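Local coordinates for binding domain (Hc) of Paraclostridial Mosquitocidal Protein 1 (Paraclostridium bifermentans, PDB 6HOX) that serves as the receptor-binding part of a botulinum-like neurotoxin that specifically targets Anopheles mosquitoes, probably directing the toxin to host nerve cells, at residues 24-36 / 40-54. Numbering follows the deposited sequence.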
ATOM      1  N   ASN A  24      -4.634   3.144 -25.806  1.00 47.18           N
ATOM      2  CA  ASN A  24      -4.723   1.701 -25.958  1.00 43.45           C
ATOM      3  C   ASN A  24      -5.613   1.072 -24.879  1.00 35.68           C
ATOM      4  O   ASN A  24      -5.748  -0.129 -24.854  1.00 32.19           O
ATOM      5  CB  ASN A  24      -3.335   1.074 -25.956  1.00 43.40           C
ATOM      6  CG  ASN A  24      -2.640   1.291 -27.279  1.00 46.95           C
ATOM      7  OD1 ASN A  24      -3.017   0.685 -28.284  1.00 48.35           O
ATOM      8  ND2 ASN A  24      -1.632   2.149 -27.281  1.00 46.35           N
ATOM      9  N   LEU A  25      -6.237   1.893 -24.035  1.00 33.32           N
ATOM     10  CA  LEU A  25      -7.068   1.394 -22.943  1.00 33.34           C
ATOM     11  C   LEU A  25      -8.425   0.945 -23.495  1.00 33.63           C
ATOM     12  O   LEU A  25      -9.151   1.757 -24.035  1.00 34.68           O
ATOM     13  CB  LEU A  25      -7.257   2.515 -21.921  1.00 32.79           C
ATOM     14  CG  LEU A  25      -8.084   2.133 -20.697  1.00 32.72           C
ATOM     15  CD1 LEU A  25      -7.264   1.248 -19.765  1.00 29.52           C
ATOM     16  CD2 LEU A  25      -8.586   3.374 -19.968  1.00 33.00           C
ATOM     17  N   VAL A  26      -8.783  -0.327 -23.307  1.00 32.57           N
ATOM     18  CA  VAL A  26     -10.039  -0.826 -23.865  1.00 33.65           C
ATOM     19  C   VAL A  26     -11.044  -1.140 -22.748  1.00 31.45           C
ATOM     20  O   VAL A  26     -12.215  -1.329 -23.019  1.00 29.49           O
ATOM     21  CB  VAL A  26      -9.821  -2.031 -24.801  1.00 33.37           C
ATOM     22  CG1 VAL A  26      -8.940  -1.659 -25.986  1.00 34.06           C
ATOM     23  CG2 VAL A  26      -9.285  -3.258 -24.084  1.00 32.72           C
ATOM     24  N   PHE A  27     -10.581  -1.168 -21.496  1.00 30.42           N
ATOM     25  CA  PHE A  27     -11.421  -1.501 -20.357  1.00 27.82           C
ATOM     26  C   PHE A  27     -10.771  -0.965 -19.083  1.00 28.06           C
ATOM     27  O   PHE A  27      -9.587  -1.149 -18.894  1.00 25.92           O
ATOM     28  CB  PHE A  27     -11.589  -3.018 -20.244  1.00 26.90           C
ATOM     29  CG  PHE A  27     -12.454  -3.467 -19.098  1.00 26.58           C
ATOM     30  CD1 PHE A  27     -13.833  -3.360 -19.169  1.00 27.34           C
ATOM     31  CD2 PHE A  27     -11.890  -3.983 -17.934  1.00 27.76           C
ATOM     32  CE1 PHE A  27     -14.625  -3.765 -18.107  1.00 27.52           C
ATOM     33  CE2 PHE A  27     -12.684  -4.406 -16.875  1.00 26.96           C
ATOM     34  CZ  PHE A  27     -14.049  -4.287 -16.958  1.00 29.45           C
ATOM     35  N   SER A  28     -11.570  -0.357 -18.204  1.00 28.00           N
ATOM     36  CA  SER A  28     -11.067   0.128 -16.924  1.00 26.00           C
ATOM     37  C   SER A  28     -12.167   0.037 -15.868  1.00 26.97           C
ATOM     38  O   SER A  28     -13.119   0.818 -15.883  1.00 27.20           O
ATOM     39  CB  SER A  28     -10.536   1.524 -17.034  1.00 25.54           C
ATOM     40  OG  SER A  28     -10.089   1.981 -15.772  1.00 27.05           O
ATOM     41  N   LEU A  29     -11.996  -0.887 -14.920  1.00 26.01           N
ATOM     42  CA  LEU A  29     -13.016  -1.162 -13.937  1.00 25.51           C
ATOM     43  C   LEU A  29     -12.735  -0.322 -12.689  1.00 27.22           C
ATOM     44  O   LEU A  29     -11.653  -0.426 -12.098  1.00 27.41           O
ATOM     45  CB  LEU A  29     -12.997  -2.652 -13.594  1.00 24.02           C
ATOM     46  CG  LEU A  29     -13.984  -3.105 -12.529  1.00 23.81           C
ATOM     47  CD1 LEU A  29     -15.413  -3.005 -13.026  1.00 24.83           C
ATOM     48  CD2 LEU A  29     -13.673  -4.524 -12.085  1.00 25.23           C
ATOM     49  N   GLY A  30     -13.732   0.473 -12.292  1.00 27.49           N
ATOM     50  CA  GLY A  30     -13.614   1.312 -11.117  1.00 28.60           C
ATOM     51  C   GLY A  30     -14.966   1.814 -10.666  1.00 29.54           C
ATOM     52  O   GLY A  30     -16.017   1.321 -11.120  1.00 30.69           O
ATOM     53  N   VAL A  31     -14.932   2.803  -9.770  1.00 29.29           N
ATOM     54  CA  VAL A  31     -16.126   3.385  -9.201  1.00 31.52           C
ATOM     55  C   VAL A  31     -16.196   4.825  -9.680  1.00 33.53           C
ATOM     56  O   VAL A  31     -15.211   5.527  -9.616  1.00 35.94           O
ATOM     57  CB  VAL A  31     -16.107   3.348  -7.661  1.00 31.34           C
ATOM     58  CG1 VAL A  31     -17.281   4.116  -7.059  1.00 30.66           C
ATOM     59  CG2 VAL A  31     -16.056   1.921  -7.140  1.00 32.29           C
ATOM     60  N   GLU A  32     -17.379   5.256 -10.105  1.00 37.95           N
ATOM     61  CA  GLU A  32     -17.607   6.661 -10.368  1.00 43.37           C
ATOM     62  C   GLU A  32     -19.028   7.020  -9.942  1.00 42.77           C
ATOM     63  O   GLU A  32     -19.959   6.328 -10.294  1.00 36.93           O
ATOM     64  CB  GLU A  32     -17.415   6.950 -11.852  1.00 47.60           C
ATOM     65  CG  GLU A  32     -17.286   8.424 -12.160  1.00 50.61           C
ATOM     66  CD  GLU A  32     -17.629   8.705 -13.604  1.00 56.06           C
ATOM     67  OE1 GLU A  32     -16.725   9.146 -14.354  1.00 60.93           O
ATOM     68  OE2 GLU A  32     -18.791   8.438 -13.979  1.00 56.63           O
ATOM     69  N   SER A  33     -19.168   8.101  -9.169  1.00 49.27           N
ATOM     70  CA  SER A  33     -20.484   8.559  -8.717  1.00 48.56           C
ATOM     71  C   SER A  33     -21.273   7.384  -8.134  1.00 47.17           C
ATOM     72  O   SER A  33     -22.373   7.083  -8.621  1.00 48.72           O
ATOM     73  CB  SER A  33     -21.260   9.182  -9.851  1.00 51.81           C
ATOM     74  OG  SER A  33     -20.561  10.281 -10.405  1.00 58.37           O
ATOM     75  N   ASP A  34     -20.685   6.701  -7.141  1.00 44.31           N
ATOM     76  CA  ASP A  34     -21.369   5.671  -6.343  1.00 44.75           C
ATOM     77  C   ASP A  34     -21.692   4.409  -7.146  1.00 37.56           C
ATOM     78  O   ASP A  34     -22.450   3.599  -6.650  1.00 36.60           O
ATOM     79  CB  ASP A  34     -22.726   6.136  -5.803  1.00 50.42           C
ATOM     80  CG  ASP A  34     -22.660   7.352  -4.898  1.00 64.42           C
ATOM     81  OD1 ASP A  34     -21.575   7.587  -4.302  1.00 68.41           O
ATOM     82  OD2 ASP A  34     -23.700   8.053  -4.795  1.00 72.04           O
ATOM     83  N   LYS A  35     -21.161   4.258  -8.364  1.00 34.87           N
ATOM     84  CA  LYS A  35     -21.461   3.092  -9.205  1.00 35.48           C
ATOM     85  C   LYS A  35     -20.163   2.527  -9.787  1.00 31.27           C
ATOM     86  O   LYS A  35     -19.271   3.261 -10.148  1.00 32.05           O
ATOM     87  CB  LYS A  35     -22.379   3.443 -10.380  1.00 40.45           C
ATOM     88  CG  LYS A  35     -23.872   3.314 -10.134  1.00 46.45           C
ATOM     89  CD  LYS A  35     -24.655   3.164 -11.422  1.00 52.24           C
ATOM     90  CE  LYS A  35     -24.776   1.730 -11.888  1.00 54.14           C
ATOM     91  NZ  LYS A  35     -25.978   1.075 -11.313  1.00 54.70           N
ATOM     92  N   ILE A  36     -20.147   1.206  -9.935  1.00 30.52           N
ATOM     93  CA  ILE A  36     -19.107   0.458 -10.603  1.00 29.36           C
ATOM     94  C   ILE A  36     -19.389   0.509 -12.109  1.00 30.20           C
ATOM     95  O   ILE A  36     -20.495   0.189 -12.558  1.00 29.33           O
ATOM     96  CB  ILE A  36     -19.065  -0.971 -10.013  1.00 29.14           C
ATOM     97  CG1 ILE A  36     -18.715  -0.917  -8.523  1.00 28.42           C
ATOM     98  CG2 ILE A  36     -18.115  -1.868 -10.797  1.00 28.92           C
ATOM     99  CD1 ILE A  36     -19.142  -2.123  -7.726  1.00 29.85           C
ATOM    100  N   SER A  40     -13.280   3.466 -19.098  1.00 33.68           N
ATOM    101  CA  SER A  40     -12.487   3.686 -20.306  1.00 34.77           C
ATOM    102  C   SER A  40     -13.265   4.485 -21.365  1.00 38.43           C
ATOM    103  O   SER A  40     -12.686   4.924 -22.333  1.00 42.63           O
ATOM    104  CB  SER A  40     -12.002   2.383 -20.883  1.00 31.74           C
ATOM    105  OG  SER A  40     -13.065   1.660 -21.491  1.00 30.92           O
ATOM    106  N   GLY A  41     -14.579   4.626 -21.206  1.00 42.18           N
ATOM    107  CA  GLY A  41     -15.399   5.289 -22.191  1.00 46.62           C
ATOM    108  C   GLY A  41     -16.039   4.308 -23.159  1.00 50.21           C
ATOM    109  O   GLY A  41     -16.916   4.691 -23.928  1.00 50.78           O
ATOM    110  N   ASN A  42     -15.632   3.033 -23.089  1.00 49.23           N
ATOM    111  CA  ASN A  42     -16.056   2.016 -24.060  1.00 45.82           C
ATOM    112  C   ASN A  42     -17.432   1.461 -23.692  1.00 43.49           C
ATOM    113  O   ASN A  42     -18.019   0.728 -24.479  1.00 41.58           O
ATOM    114  CB  ASN A  42     -15.056   0.866 -24.184  1.00 45.83           C
ATOM    115  CG  ASN A  42     -14.143   1.021 -25.374  1.00 48.44           C
ATOM    116  OD1 ASN A  42     -14.061   2.094 -25.966  1.00 53.39           O
ATOM    117  ND2 ASN A  42     -13.476  -0.055 -25.748  1.00 56.29           N
ATOM    118  N   ASN A  43     -17.915   1.796 -22.494  1.00 44.92           N
ATOM    119  CA  ASN A  43     -19.266   1.494 -22.090  1.00 48.74           C
ATOM    120  C   ASN A  43     -19.457  -0.027 -22.056  1.00 43.81           C
ATOM    121  O   ASN A  43     -20.503  -0.525 -22.445  1.00 48.00           O
ATOM    122  CB  ASN A  43     -20.270   2.171 -23.034  1.00 54.90           C
ATOM    123  CG  ASN A  43     -21.677   2.183 -22.482  1.00 61.62           C
ATOM    124  OD1 ASN A  43     -21.866   2.430 -21.293  1.00 66.85           O
ATOM    125  ND2 ASN A  43     -22.662   1.909 -23.327  1.00 63.17           N
ATOM    126  N   THR A  44     -18.425  -0.764 -21.630  1.00 39.42           N
ATOM    127  CA  THR A  44     -18.476  -2.228 -21.602  1.00 36.70           C
ATOM    128  C   THR A  44     -19.584  -2.682 -20.656  1.00 37.87           C
ATOM    129  O   THR A  44     -19.708  -2.131 -19.571  1.00 36.58           O
ATOM    130  CB  THR A  44     -17.180  -2.857 -21.084  1.00 38.76           C
ATOM    131  OG1 THR A  44     -16.078  -2.267 -21.774  1.00 42.65           O
ATOM    132  CG2 THR A  44     -17.168  -4.361 -21.246  1.00 37.73           C
ATOM    133  N   ASN A  45     -20.329  -3.724 -21.046  1.00 37.04           N
ATOM    134  CA  ASN A  45     -21.444  -4.194 -20.246  1.00 37.43           C
ATOM    135  C   ASN A  45     -20.943  -5.056 -19.075  1.00 36.65           C
ATOM    136  O   ASN A  45     -20.279  -6.060 -19.277  1.00 35.81           O
ATOM    137  CB  ASN A  45     -22.439  -4.986 -21.085  1.00 38.50           C
ATOM    138  CG  ASN A  45     -23.708  -5.271 -20.316  1.00 39.82           C
ATOM    139  OD1 ASN A  45     -24.060  -6.430 -20.116  1.00 40.36           O
ATOM    140  ND2 ASN A  45     -24.367  -4.222 -19.848  1.00 41.00           N
ATOM    141  N   LEU A  46     -21.285  -4.635 -17.854  1.00 34.96           N
ATOM    142  CA  LEU A  46     -20.938  -5.325 -16.610  1.00 35.16           C
ATOM    143  C   LEU A  46     -22.217  -5.814 -15.945  1.00 30.67           C
ATOM    144  O   LEU A  46     -23.225  -5.112 -15.942  1.00 28.87           O
ATOM    145  CB  LEU A  46     -20.279  -4.377 -15.595  1.00 35.21           C
ATOM    146  CG  LEU A  46     -19.325  -3.320 -16.118  1.00 37.71           C
ATOM    147  CD1 LEU A  46     -18.970  -2.364 -14.997  1.00 41.88           C
ATOM    148  CD2 LEU A  46     -18.067  -3.954 -16.671  1.00 40.70           C
ATOM    149  N   GLU A  47     -22.107  -6.938 -15.248  1.00 31.46           N
ATOM    150  CA  GLU A  47     -23.113  -7.356 -14.311  1.00 34.51           C
ATOM    151  C   GLU A  47     -22.463  -7.393 -12.922  1.00 31.10           C
ATOM    152  O   GLU A  47     -21.656  -8.257 -12.626  1.00 28.25           O
ATOM    153  CB  GLU A  47     -23.703  -8.702 -14.734  1.00 39.23           C
ATOM    154  CG  GLU A  47     -24.952  -9.085 -13.947  1.00 46.51           C
ATOM    155  CD  GLU A  47     -25.382 -10.533 -14.125  1.00 49.30           C
ATOM    156  OE1 GLU A  47     -25.815 -10.860 -15.249  1.00 58.07           O
ATOM    157  OE2 GLU A  47     -25.230 -11.341 -13.157  1.00 49.59           O
ATOM    158  N   VAL A  48     -22.831  -6.421 -12.085  1.00 30.53           N
ATOM    159  CA  VAL A  48     -22.347  -6.317 -10.738  1.00 31.15           C
ATOM    160  C   VAL A  48     -23.418  -6.884  -9.809  1.00 33.37           C
ATOM    161  O   VAL A  48     -24.505  -6.315  -9.704  1.00 32.80           O
ATOM    162  CB  VAL A  48     -22.028  -4.863 -10.361  1.00 30.62           C
ATOM    163  CG1 VAL A  48     -21.518  -4.764  -8.927  1.00 30.95           C
ATOM    164  CG2 VAL A  48     -21.052  -4.231 -11.332  1.00 30.57           C
ATOM    165  N   LYS A  49     -23.096  -7.983  -9.129  1.00 31.45           N
ATOM    166  CA  LYS A  49     -24.073  -8.631  -8.266  1.00 34.15           C
ATOM    167  C   LYS A  49     -24.146  -7.896  -6.919  1.00 33.21           C
ATOM    168  O   LYS A  49     -23.259  -7.111  -6.577  1.00 31.17           O
ATOM    169  CB  LYS A  49     -23.741 -10.119  -8.155  1.00 37.90           C
ATOM    170  CG  LYS A  49     -23.848 -10.882  -9.467  1.00 43.52           C
ATOM    171  CD  LYS A  49     -23.902 -12.382  -9.258  1.00 52.02           C
ATOM    172  CE  LYS A  49     -25.234 -12.878  -8.730  1.00 55.33           C
ATOM    173  NZ  LYS A  49     -26.323 -12.661  -9.714  1.00 55.63           N
ATOM    174  N   THR A  50     -25.225  -8.149  -6.163  1.00 32.59           N
ATOM    175  CA  THR A  50     -25.574  -7.317  -4.998  1.00 33.23           C
ATOM    176  C   THR A  50     -24.631  -7.584  -3.827  1.00 31.23           C
ATOM    177  O   THR A  50     -24.648  -6.823  -2.877  1.00 35.86           O
ATOM    178  CB  THR A  50     -27.033  -7.508  -4.552  1.00 33.23           C
ATOM    179  OG1 THR A  50     -27.259  -8.882  -4.242  1.00 32.04           O
ATOM    180  CG2 THR A  50     -28.006  -7.064  -5.618  1.00 33.31           C
ATOM    181  N   GLY A  51     -23.831  -8.654  -3.902  1.00 34.10           N
ATOM    182  CA  GLY A  51     -22.833  -8.941  -2.867  1.00 34.20           C
ATOM    183  C   GLY A  51     -21.574  -8.090  -2.986  1.00 31.66           C
ATOM    184  O   GLY A  51     -20.751  -8.107  -2.086  1.00 32.37           O
ATOM    185  N   VAL A  52     -21.398  -7.386  -4.112  1.00 30.95           N
ATOM    186  CA  VAL A  52     -20.244  -6.509  -4.325  1.00 30.68           C
ATOM    187  C   VAL A  52     -20.460  -5.235  -3.496  1.00 33.16           C
ATOM    188  O   VAL A  52     -21.580  -4.733  -3.410  1.00 32.31           O
ATOM    189  CB  VAL A  52     -20.041  -6.174  -5.814  1.00 30.48           C
ATOM    190  CG1 VAL A  52     -18.846  -5.249  -6.029  1.00 31.46           C
ATOM    191  CG2 VAL A  52     -19.907  -7.420  -6.680  1.00 30.11           C
ATOM    192  N   GLN A  53     -19.389  -4.716  -2.884  1.00 30.04           N
ATOM    193  CA  GLN A  53     -19.480  -3.477  -2.119  1.00 30.57           C
ATOM    194  C   GLN A  53     -18.549  -2.410  -2.706  1.00 29.66           C
ATOM    195  O   GLN A  53     -17.609  -2.693  -3.460  1.00 27.74           O
ATOM    196  CB  GLN A  53     -19.143  -3.740  -0.652  1.00 33.31           C
ATOM    197  CG  GLN A  53     -20.032  -4.800  -0.016  1.00 33.80           C
ATOM    198  CD  GLN A  53     -19.548  -5.225   1.347  1.00 37.57           C
ATOM    199  OE1 GLN A  53     -18.357  -5.260   1.632  1.00 37.59           O
ATOM    200  NE2 GLN A  53     -20.487  -5.592   2.200  1.00 45.33           N
ATOM    201  N   ILE A  54     -18.880  -1.167  -2.364  1.00 28.79           N
ATOM    202  CA  ILE A  54     -18.104   0.001  -2.629  1.00 30.19           C
ATOM    203  C   ILE A  54     -17.640   0.542  -1.274  1.00 30.20           C
ATOM    204  O   ILE A  54     -18.453   0.832  -0.414  1.00 29.94           O
ATOM    205  CB  ILE A  54     -18.933   1.035  -3.417  1.00 31.17           C
ATOM    206  CG1 ILE A  54     -19.513   0.433  -4.701  1.00 33.09           C
ATOM    207  CG2 ILE A  54     -18.114   2.285  -3.696  1.00 31.93           C
ATOM    208  CD1 ILE A  54     -20.414   1.379  -5.476  1.00 34.42           C
TER
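Ser40 OG lies 3.5 Å from Val26 O, but its hydrogen bond goes to Asp38 OD1, and it accepts a weak hydrogen bond from the backbone N of Asn42. The amide of Asn42 approaches the same Val26 carbonyl, its ND2 donating a weak, strongly bent hydrogen bond to Val26 O at 3.3 Å with an N-H...O angle of 121°. Asp38 OD1 also bonds Ser28 N, and Asp38 OD2 pairs with Thr44 OG1, tying the loop 40-44 to strand 25-32. A classic bulge sets Val26 and Phe27 both opposite Ile226 of strand 218-227. With CG anti to the backbone N (chi1 -180°), Phe27 carries its ring to 40-54, which it meets at the ring edge: Thr44 OG1 lies 3.6 Å from Phe27 CD1, and Leu46 CD2 lies 3.7 Å from Phe27 CE1. The other branch of Leu46 rests against Leu29 and the carbonyl of Ile36. Further along, Ile36 CD1 touches both Val52 CG1, at 3.6 Å, and Val48 CG1, at 3.8 Å, while Ile54 runs past Ile36 in the opposite direction. Ile54 CG2 also packs 3.9 Å from Val31 CG1. This apolar row joins the large antiparallel sheet holding 25-32, 35-38 and 53-56 to the small three-stranded sheet with 46-48, in a subdomain of the concanavalin-like clan. Cohesion therefore comes mainly from apolar packing, with polar order at the loop supplied largely by the Asp38 carboxylate.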